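Local coordinates for protein GH127 beta-L-arabinofuranoside (Geobacillus stearothermophilus, PDB 4QK0) that probably hydrolyses beta-L-arabinofuranosides, as a beta-L-arabinofuranosidase of glycoside hydrolase family 127, at residues V359-L364 with P488-G493; A363-T368 with N462-G467; L552-I557 with G592-T597. One frame throughout, in Å; residues are numbered along the deposited sequence.

In the fold
The three contacts form one buried region on the same side of the chain's centre. Their centres lie about 9 Å apart for contacts 1 and 2 and for contacts 2 and 3, and about 13 Å apart for contacts 1 and 3. Contacts 1 and 2 both start from helix 354-365 in the catalytic domain. They reach two loops of the middle domain, the later loop being that of contact 1. Contact 3 follows along the chain and lies within the C-terminal domain. Its 552-557 segment touches both the helix and the loops. The region therefore joins all three parts of the enzyme around one helix.

Contact 1 of 3, residues V359-L364 with P488-G493; sequences VMERAL and PGWCRG
Glu361 of helix 354-365 reaches the loop 488-493 with its carboxylate and takes one hydrogen bond from the indole of Trp490. Trp490 NE1 donates to Glu361 OE1 at 3.1 Å. The bond is bent, with an N-H...O angle of 137°. The oxygen lies almost in the ring plane of Trp490, at the indole edge. Seen from the acceptor, the donor stands above the carboxylate plane, 39° out of it. Glu361 makes this reach because CG is anti to its backbone N (chi1 169°) and the chain stays extended beyond it.

The other carboxylate oxygen is held by charge and by a hydroxyl. Glu361 OE2 forms a salt bridge with Arg486 and a hydrogen bond with Tyr463 OH. These partners leave the buried carboxylate well paired. The nearby arginine probably favours its ionised form.

The contact joins the helix of the catalytic domain to the middle domain. The loop follows strand 479-486 and contains a type I beta turn from Pro488 to Cys491, closed by Cys491 N to Pro488 O at 2.9 Å. Gly489 N in this turn bonds to the side chain of Asp358, one residue before the 359-364 segment. The turn is thus tied to the helix a second time.

Van der Waals contacts surround the indole. The apolar ones come from Pro488 CB and Cys491 CB, which both sit over one face of the Trp490 ring, near its rim, with Pro488 CB 3.3 Å above the plane. Trp490 CZ2 comes within 3.3 Å of Tyr463 OH. On the carboxylate side, Glu361 CD lies against Pro556 CB, which belongs to the C-terminal domain.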
loop_
_atom_site.group_PDB
_atom_site.type_symbol
_atom_site.label_atom_id
_atom_site.label_comp_id
_atom_site.label_asym_id
_atom_site.label_seq_id
_atom_site.Cartn_x
_atom_site.Cartn_y
_atom_site.Cartn_z
ATOM N N VAL A 359 9.163 25.949 -7.509
ATOM C CA VAL A 359 8.796 24.578 -7.840
ATOM C C VAL A 359 9.651 23.992 -8.941
ATOM O O VAL A 359 10.098 22.817 -8.860
ATOM C CB VAL A 359 7.320 24.472 -8.169
ATOM C CG1 VAL A 359 6.938 23.103 -8.657
ATOM C CG2 VAL A 359 6.530 24.735 -6.907
HETATM N N MSE A 360 9.866 24.761 -9.996
HETATM C CA MSE A 360 10.700 24.317 -11.075
HETATM C C MSE A 360 12.017 23.870 -10.486
HETATM O O MSE A 360 12.540 22.825 -10.867
HETATM C CB MSE A 360 10.919 25.520 -12.028
HETATM C CG MSE A 360 11.832 25.185 -13.174
HETATM SE SE MSE A 360 12.225 26.708 -14.379
HETATM C CE MSE A 360 10.517 26.770 -15.041
ATOM N N GLU A 361 12.594 24.707 -9.605
ATOM C CA GLU A 361 13.909 24.441 -9.045
ATOM C C GLU A 361 13.861 23.205 -8.152
ATOM O O GLU A 361 14.743 22.336 -8.218
ATOM C CB GLU A 361 14.376 25.657 -8.278
ATOM C CG GLU A 361 15.598 25.473 -7.413
ATOM C CD GLU A 361 16.015 26.755 -6.736
ATOM O OE1 GLU A 361 15.328 27.147 -5.750
ATOM O OE2 GLU A 361 17.059 27.362 -7.152
ATOM N N ARG A 362 12.823 23.103 -7.311
ATOM C CA ARG A 362 12.615 21.880 -6.490
ATOM C C ARG A 362 12.630 20.581 -7.349
ATOM O O ARG A 362 13.382 19.650 -7.059
ATOM C CB ARG A 362 11.324 22.001 -5.744
ATOM C CG ARG A 362 11.031 20.907 -4.747
ATOM C CD ARG A 362 9.657 21.075 -4.123
ATOM N NE ARG A 362 9.566 22.202 -3.218
ATOM C CZ ARG A 362 10.179 22.284 -2.040
ATOM N NH1 ARG A 362 10.930 21.275 -1.549
ATOM N NH2 ARG A 362 10.017 23.359 -1.294
ATOM N N ALA A 363 11.887 20.561 -8.435
ATOM C CA ALA A 363 11.884 19.398 -9.307
ATOM C C ALA A 363 13.217 19.136 -9.978
ATOM O O ALA A 363 13.700 17.977 -10.051
ATOM C CB ALA A 363 10.803 19.476 -10.341
ATOM N N LEU A 364 13.865 20.207 -10.379
ATOM C CA LEU A 364 15.121 20.100 -11.067
ATOM C C LEU A 364 16.259 19.544 -10.243
ATOM O O LEU A 364 17.110 18.793 -10.780
ATOM C CB LEU A 364 15.553 21.466 -11.621
ATOM C CG LEU A 364 14.910 21.922 -12.936
ATOM C CD1 LEU A 364 15.385 23.360 -13.229
ATOM C CD2 LEU A 364 15.276 21.033 -14.115
ATOM N N PRO A 488 14.638 33.186 -3.924
ATOM C CA PRO A 488 14.091 31.820 -3.701
ATOM C C PRO A 488 13.276 31.719 -2.446
ATOM O O PRO A 488 13.643 32.283 -1.409
ATOM C CB PRO A 488 15.335 30.959 -3.559
ATOM C CG PRO A 488 16.386 31.727 -4.340
ATOM C CD PRO A 488 16.101 33.154 -4.000
ATOM N N GLY A 489 12.098 31.146 -2.610
ATOM C CA GLY A 489 11.156 30.978 -1.499
ATOM C C GLY A 489 11.760 30.224 -0.327
ATOM O O GLY A 489 11.317 30.416 0.772
ATOM N N TRP A 490 12.771 29.380 -0.552
ATOM C CA TRP A 490 13.424 28.666 0.575
ATOM C C TRP A 490 14.329 29.582 1.397
ATOM O O TRP A 490 14.721 29.246 2.520
ATOM C CB TRP A 490 14.206 27.426 0.099
ATOM C CG TRP A 490 15.252 27.698 -0.946
ATOM C CD1 TRP A 490 15.159 27.440 -2.253
ATOM C CD2 TRP A 490 16.562 28.277 -0.740
ATOM N NE1 TRP A 490 16.322 27.811 -2.900
ATOM C CE2 TRP A 490 17.183 28.345 -1.984
ATOM C CE3 TRP A 490 17.236 28.781 0.382
ATOM C CZ2 TRP A 490 18.456 28.883 -2.160
ATOM C CZ3 TRP A 490 18.486 29.309 0.223
ATOM C CH2 TRP A 490 19.093 29.362 -1.052
ATOM N N CYS A 491 14.643 30.754 0.864
ATOM C CA CYS A 491 15.652 31.610 1.443
ATOM C C CYS A 491 15.053 32.601 2.430
ATOM O O CYS A 491 14.015 33.121 2.169
ATOM C CB CYS A 491 16.298 32.386 0.302
ATOM S SG CYS A 491 17.588 33.454 0.858
ATOM N N ARG A 492 15.729 32.896 3.531
ATOM C CA ARG A 492 15.365 34.035 4.406
ATOM C C ARG A 492 16.526 34.995 4.205
ATOM O O ARG A 492 17.691 34.562 4.157
ATOM C CB ARG A 492 15.398 33.728 5.922
ATOM C CG ARG A 492 14.879 32.412 6.470
ATOM C CD ARG A 492 15.850 31.827 7.527
ATOM N NE ARG A 492 15.426 30.519 8.039
ATOM C CZ ARG A 492 14.631 30.303 9.102
ATOM N NH1 ARG A 492 14.177 31.322 9.844
ATOM N NH2 ARG A 492 14.304 29.046 9.446
ATOM N N GLY A 493 16.259 36.279 4.187
ATOM C CA GLY A 493 17.325 37.278 4.280
ATOM C C GLY A 493 18.257 37.429 3.114
ATOM O O GLY A 493 19.502 37.567 3.273
#

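Contact 2 of 3, residues A363-T368 with N462-G467; sequences ALYNGT and NYPWDG
Tyr365 of helix 354-365 meets Pro464 and Tyr463 of the loop 462-467. Earlier in its segment, Ala363 O accepts a 2.7 Å hydrogen bond from Thr368 OG1. The hydroxyl is tilted 30° from the carbonyl plane. This bond ties Thr368 back to Ala363 on helix 354-365.

Tyr365 carries the whole contact. One side of its ring, at CE2 and CD2, touches the Pro464 ring. The nearest pair is Tyr365 CE2 and Pro464 CG at 3.8 Å, and the two side chains cross obliquely. With CG beside the backbone N (chi1 -70°), the ring of Tyr365 is carried toward Pro464. The Tyr365 OH comes to the edge of the Tyr463 ring, 4.3 Å from Tyr463 CD1. The same OH is hydrogen-bonded to Trp23 NE1 and to a water at 2.6 Å. That water also donates a weak bond to Tyr463 O. An alanine in place of Tyr365 would remove ring and hydroxyl, and would probably leave a gap beside Pro464 and strip Trp23 NE1 and the bridging water of a partner.

Next along the chain, Asn366 ND2 bonds to Pro556 O and so links Asn366 to the C-terminal domain.

Pro464 follows a cis peptide bond, and its CG also stands over the centre of the Trp465 ring. With Trp465 N bonded to Asn462 O at 2.9 Å, residues 462-465 form a type VI cis-proline turn in the loop between antiparallel strands 453-461 and 468-475.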
loop_
_atom_site.group_PDB
_atom_site.type_symbol
_atom_site.label_atom_id
_atom_site.label_comp_id
_atom_site.label_asym_id
_atom_site.label_seq_id
_atom_site.Cartn_x
_atom_site.Cartn_y
_atom_site.Cartn_z
ATOM N N ALA A 363 11.887 20.561 -8.435
ATOM C CA ALA A 363 11.884 19.398 -9.307
ATOM C C ALA A 363 13.217 19.136 -9.978
ATOM O O ALA A 363 13.700 17.977 -10.051
ATOM C CB ALA A 363 10.803 19.476 -10.341
ATOM N N LEU A 364 13.865 20.207 -10.379
ATOM C CA LEU A 364 15.121 20.100 -11.067
ATOM C C LEU A 364 16.259 19.544 -10.243
ATOM O O LEU A 364 17.110 18.793 -10.780
ATOM C CB LEU A 364 15.553 21.466 -11.621
ATOM C CG LEU A 364 14.910 21.922 -12.936
ATOM C CD1 LEU A 364 15.385 23.360 -13.229
ATOM C CD2 LEU A 364 15.276 21.033 -14.115
ATOM N N TYR A 365 16.340 19.940 -8.988
ATOM C CA TYR A 365 17.458 19.557 -8.144
ATOM C C TYR A 365 17.128 18.336 -7.244
ATOM O O TYR A 365 17.953 17.957 -6.366
ATOM C CB TYR A 365 17.966 20.742 -7.276
ATOM C CG TYR A 365 18.671 21.856 -8.070
ATOM C CD1 TYR A 365 17.939 22.842 -8.686
ATOM C CD2 TYR A 365 20.041 21.859 -8.259
ATOM C CE1 TYR A 365 18.552 23.844 -9.419
ATOM C CE2 TYR A 365 20.676 22.857 -8.988
ATOM C CZ TYR A 365 19.918 23.851 -9.579
ATOM O OH TYR A 365 20.469 24.870 -10.336
ATOM N N ASN A 366 15.963 17.728 -7.446
ATOM C CA ASN A 366 15.514 16.632 -6.562
ATOM C C ASN A 366 14.868 15.545 -7.335
ATOM O O ASN A 366 15.552 14.678 -7.834
ATOM C CB ASN A 366 14.622 17.162 -5.465
ATOM C CG ASN A 366 15.355 18.177 -4.583
ATOM O OD1 ASN A 366 16.106 17.807 -3.673
ATOM N ND2 ASN A 366 15.096 19.471 -4.810
ATOM N N GLY A 367 13.586 15.610 -7.576
ATOM C CA GLY A 367 12.873 14.472 -8.148
ATOM C C GLY A 367 12.968 14.173 -9.618
ATOM O O GLY A 367 12.259 13.264 -10.108
ATOM N N THR A 368 13.733 14.968 -10.359
ATOM C CA THR A 368 13.970 14.658 -11.773
ATOM C C THR A 368 15.292 13.889 -11.817
ATOM O O THR A 368 15.323 12.768 -12.254
ATOM C CB THR A 368 14.098 15.903 -12.701
ATOM O OG1 THR A 368 15.052 16.816 -12.135
ATOM C CG2 THR A 368 12.766 16.595 -12.857
ATOM N N ASN A 462 28.707 29.052 -7.155
ATOM C CA ASN A 462 28.823 27.606 -6.827
ATOM C C ASN A 462 27.484 26.998 -6.381
ATOM O O ASN A 462 27.458 25.897 -5.859
ATOM C CB ASN A 462 29.854 27.343 -5.724
ATOM C CG ASN A 462 31.253 27.824 -6.088
ATOM O OD1 ASN A 462 31.945 28.398 -5.244
ATOM N ND2 ASN A 462 31.662 27.629 -7.344
ATOM N N TYR A 463 26.385 27.720 -6.606
ATOM C CA TYR A 463 25.054 27.191 -6.423
ATOM C C TYR A 463 24.981 25.872 -7.168
ATOM O O TYR A 463 25.491 25.759 -8.290
ATOM C CB TYR A 463 24.087 28.171 -6.993
ATOM C CG TYR A 463 22.632 28.171 -6.506
ATOM C CD1 TYR A 463 21.680 27.343 -7.076
ATOM C CD2 TYR A 463 22.191 29.157 -5.629
ATOM C CE1 TYR A 463 20.365 27.436 -6.699
ATOM C CE2 TYR A 463 20.871 29.256 -5.278
ATOM C CZ TYR A 463 19.969 28.408 -5.804
ATOM O OH TYR A 463 18.647 28.513 -5.415
ATOM N N PRO A 464 24.339 24.848 -6.557
ATOM C CA PRO A 464 23.520 24.925 -5.359
ATOM C C PRO A 464 24.226 24.750 -4.051
ATOM O O PRO A 464 23.563 24.770 -3.001
ATOM C CB PRO A 464 22.543 23.779 -5.561
ATOM C CG PRO A 464 23.347 22.765 -6.262
ATOM C CD PRO A 464 24.246 23.536 -7.189
ATOM N N TRP A 465 25.550 24.610 -4.068
ATOM C CA TRP A 465 26.312 24.332 -2.813
ATOM C C TRP A 465 26.524 25.560 -1.980
ATOM O O TRP A 465 26.831 25.457 -0.789
ATOM C CB TRP A 465 27.650 23.640 -3.106
ATOM C CG TRP A 465 27.448 22.492 -3.993
ATOM C CD1 TRP A 465 28.008 22.288 -5.193
ATOM C CD2 TRP A 465 26.597 21.379 -3.744
ATOM N NE1 TRP A 465 27.534 21.137 -5.741
ATOM C CE2 TRP A 465 26.676 20.547 -4.862
ATOM C CE3 TRP A 465 25.778 21.010 -2.678
ATOM C CZ2 TRP A 465 25.981 19.352 -4.964
ATOM C CZ3 TRP A 465 25.044 19.811 -2.778
ATOM C CH2 TRP A 465 25.151 19.010 -3.919
ATOM N N ASP A 466 26.357 26.727 -2.596
ATOM C CA ASP A 466 26.590 27.993 -1.919
ATOM C C ASP A 466 25.649 29.058 -2.498
ATOM O O ASP A 466 25.305 29.007 -3.696
ATOM C CB ASP A 466 28.077 28.355 -2.121
ATOM C CG ASP A 466 28.393 29.739 -1.693
ATOM O OD1 ASP A 466 28.502 29.962 -0.479
ATOM O OD2 ASP A 466 28.495 30.608 -2.587
ATOM N N GLY A 467 25.263 30.018 -1.669
ATOM C CA GLY A 467 24.267 30.994 -2.064
ATOM C C GLY A 467 24.756 32.341 -2.599
ATOM O O GLY A 467 23.955 33.272 -2.779
HETATM O O HOH W 1 22.912 25.655 -10.028
#

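Contact 3 of 3, residues L552-I557 with G592-T597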
loop_
_atom_site.group_PDB
_atom_site.type_symbol
_atom_site.label_atom_id
_atom_site.label_comp_id
_atom_site.label_asym_id
_atom_site.label_seq_id
_atom_site.Cartn_x
_atom_site.Cartn_y
_atom_site.Cartn_z
ATOM N N LEU A 552 15.195 17.174 6.103
ATOM C CA LEU A 552 16.262 18.175 6.036
ATOM C C LEU A 552 16.420 18.759 4.629
ATOM O O LEU A 552 16.318 18.060 3.625
ATOM C CB LEU A 552 17.573 17.546 6.447
ATOM C CG LEU A 552 17.526 17.002 7.863
ATOM C CD1 LEU A 552 18.829 16.342 8.185
ATOM C CD2 LEU A 552 17.239 18.073 8.900
ATOM N N GLN A 553 16.622 20.071 4.577
ATOM C CA GLN A 553 16.817 20.774 3.329
ATOM C C GLN A 553 17.863 21.883 3.512
ATOM O O GLN A 553 17.884 22.594 4.511
ATOM C CB GLN A 553 15.508 21.372 2.825
ATOM C CG GLN A 553 15.637 21.995 1.444
ATOM C CD GLN A 553 14.342 22.459 0.801
ATOM O OE1 GLN A 553 13.283 21.894 1.036
ATOM N NE2 GLN A 553 14.457 23.426 -0.112
ATOM N N ARG A 554 18.669 22.073 2.483
ATOM C CA ARG A 554 19.638 23.202 2.456
ATOM C C ARG A 554 19.666 23.856 1.078
ATOM O O ARG A 554 19.918 23.179 0.077
ATOM C CB ARG A 554 21.010 22.650 2.787
ATOM C CG ARG A 554 22.121 23.667 2.746
ATOM C CD ARG A 554 23.457 23.087 3.213
ATOM N NE ARG A 554 24.427 24.188 3.239
ATOM C CZ ARG A 554 25.110 24.629 2.185
ATOM N NH1 ARG A 554 25.007 24.074 1.003
ATOM N NH2 ARG A 554 25.904 25.650 2.320
ATOM N N GLY A 555 19.412 25.161 1.004
ATOM C CA GLY A 555 19.249 25.779 -0.321
ATOM C C GLY A 555 18.067 25.086 -0.961
ATOM O O GLY A 555 17.097 24.750 -0.272
ATOM N N PRO A 556 18.149 24.799 -2.262
ATOM C CA PRO A 556 17.075 24.077 -2.987
ATOM C C PRO A 556 17.099 22.534 -2.842
ATOM O O PRO A 556 16.250 21.872 -3.429
ATOM C CB PRO A 556 17.377 24.427 -4.459
ATOM C CG PRO A 556 18.868 24.457 -4.494
ATOM C CD PRO A 556 19.275 25.069 -3.163
ATOM N N ILE A 557 18.082 21.994 -2.114
ATOM C CA ILE A 557 18.318 20.576 -2.110
ATOM C C ILE A 557 17.760 19.891 -0.859
ATOM O O ILE A 557 18.084 20.265 0.266
ATOM C CB ILE A 557 19.801 20.239 -2.298
ATOM C CG1 ILE A 557 20.137 20.544 -3.769
ATOM C CG2 ILE A 557 20.029 18.761 -2.010
ATOM C CD1 ILE A 557 21.592 20.363 -4.084
ATOM N N GLY A 592 30.902 15.233 -5.638
ATOM C CA GLY A 592 31.182 16.486 -4.949
ATOM C C GLY A 592 29.922 17.105 -4.407
ATOM O O GLY A 592 29.198 17.750 -5.125
ATOM N N VAL A 593 29.628 16.879 -3.125
ATOM C CA VAL A 593 28.376 17.301 -2.585
ATOM C C VAL A 593 28.562 17.860 -1.212
ATOM O O VAL A 593 29.496 17.492 -0.520
ATOM C CB VAL A 593 27.370 16.148 -2.504
ATOM C CG1 VAL A 593 27.109 15.568 -3.880
ATOM C CG2 VAL A 593 27.813 15.034 -1.540
ATOM N N VAL A 594 27.644 18.729 -0.793
ATOM C CA VAL A 594 27.595 19.101 0.572
ATOM C C VAL A 594 26.848 17.960 1.336
ATOM O O VAL A 594 25.804 17.450 0.892
ATOM C CB VAL A 594 26.891 20.446 0.769
ATOM C CG1 VAL A 594 26.662 20.728 2.254
ATOM C CG2 VAL A 594 27.723 21.582 0.204
ATOM N N VAL A 595 27.351 17.601 2.516
ATOM C CA VAL A 595 26.662 16.617 3.364
ATOM C C VAL A 595 26.234 17.320 4.611
ATOM O O VAL A 595 26.790 18.351 4.968
ATOM C CB VAL A 595 27.548 15.417 3.733
ATOM C CG1 VAL A 595 28.070 14.756 2.496
ATOM C CG2 VAL A 595 28.711 15.856 4.605
ATOM N N ILE A 596 25.232 16.757 5.294
ATOM C CA ILE A 596 24.750 17.321 6.567
ATOM C C ILE A 596 24.955 16.300 7.670
ATOM O O ILE A 596 24.683 15.117 7.475
ATOM C CB ILE A 596 23.268 17.683 6.464
ATOM C CG1 ILE A 596 23.111 18.861 5.513
ATOM C CG2 ILE A 596 22.677 17.986 7.834
ATOM C CD1 ILE A 596 21.694 19.160 5.184
ATOM N N THR A 597 25.477 16.742 8.817
ATOM C CA THR A 597 25.797 15.822 9.891
ATOM C C THR A 597 25.237 16.334 11.170
ATOM O O THR A 597 25.036 17.522 11.336
ATOM C CB THR A 597 27.335 15.538 10.041
ATOM O OG1 THR A 597 28.011 16.730 10.423
ATOM C CG2 THR A 597 27.965 15.023 8.743
#
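Arg554 NH1 is hydrogen-bonded to Trp465 O and also lies 3.8 Å from Val594 CG2. The bond to Trp465 fixes the end of a long side chain. CG is anti to the backbone N (chi1 178°), and the chain runs extended to NE. The extended chain crosses Val594 at about a right angle. Val594 CG1 lies over one face of the guanidinium and also touches the stem, 4.1 Å from Arg554 CD. Val594 also packs on the Trp465 side chain, whose backbone O holds the arginine.

The strands 549-554 and 593-603 do not pair here by hydrogen bonds. Their short segments pass 9.2 Å apart at 139°, and the side chains of Leu552, Arg554, Val594 and Ile596 point from each toward the other. The two strands face each other across the inside of a curled mixed sheet, consistent with sandwich-like packing in the C-terminal domain. Tyr559 also touches Leu552, Arg554 and Ile596, and Ala583 touches Arg554 and Val594.

The rest of the interface is apolar. Leu552 CD1 meets Ile596 CG2 at 4.2 Å, methyl to methyl. Ile596 CD1 lies 4.3 Å from Arg554 CB, so this isoleucine touches both Leu552 and Arg554.

Beyond Arg554 the strand turns back in a hairpin with a type II' beta turn from Arg554 to Ile557, closed by Ile557 N to Arg554 O at 3.1 Å. Gly555 has the positive phi of this turn. Gln553 points away from strand 593-597 and braces the turn: Gln553 NE2 donates to Gly555 O at 3.0 Å, nearly straight at 171° and in the carbonyl plane.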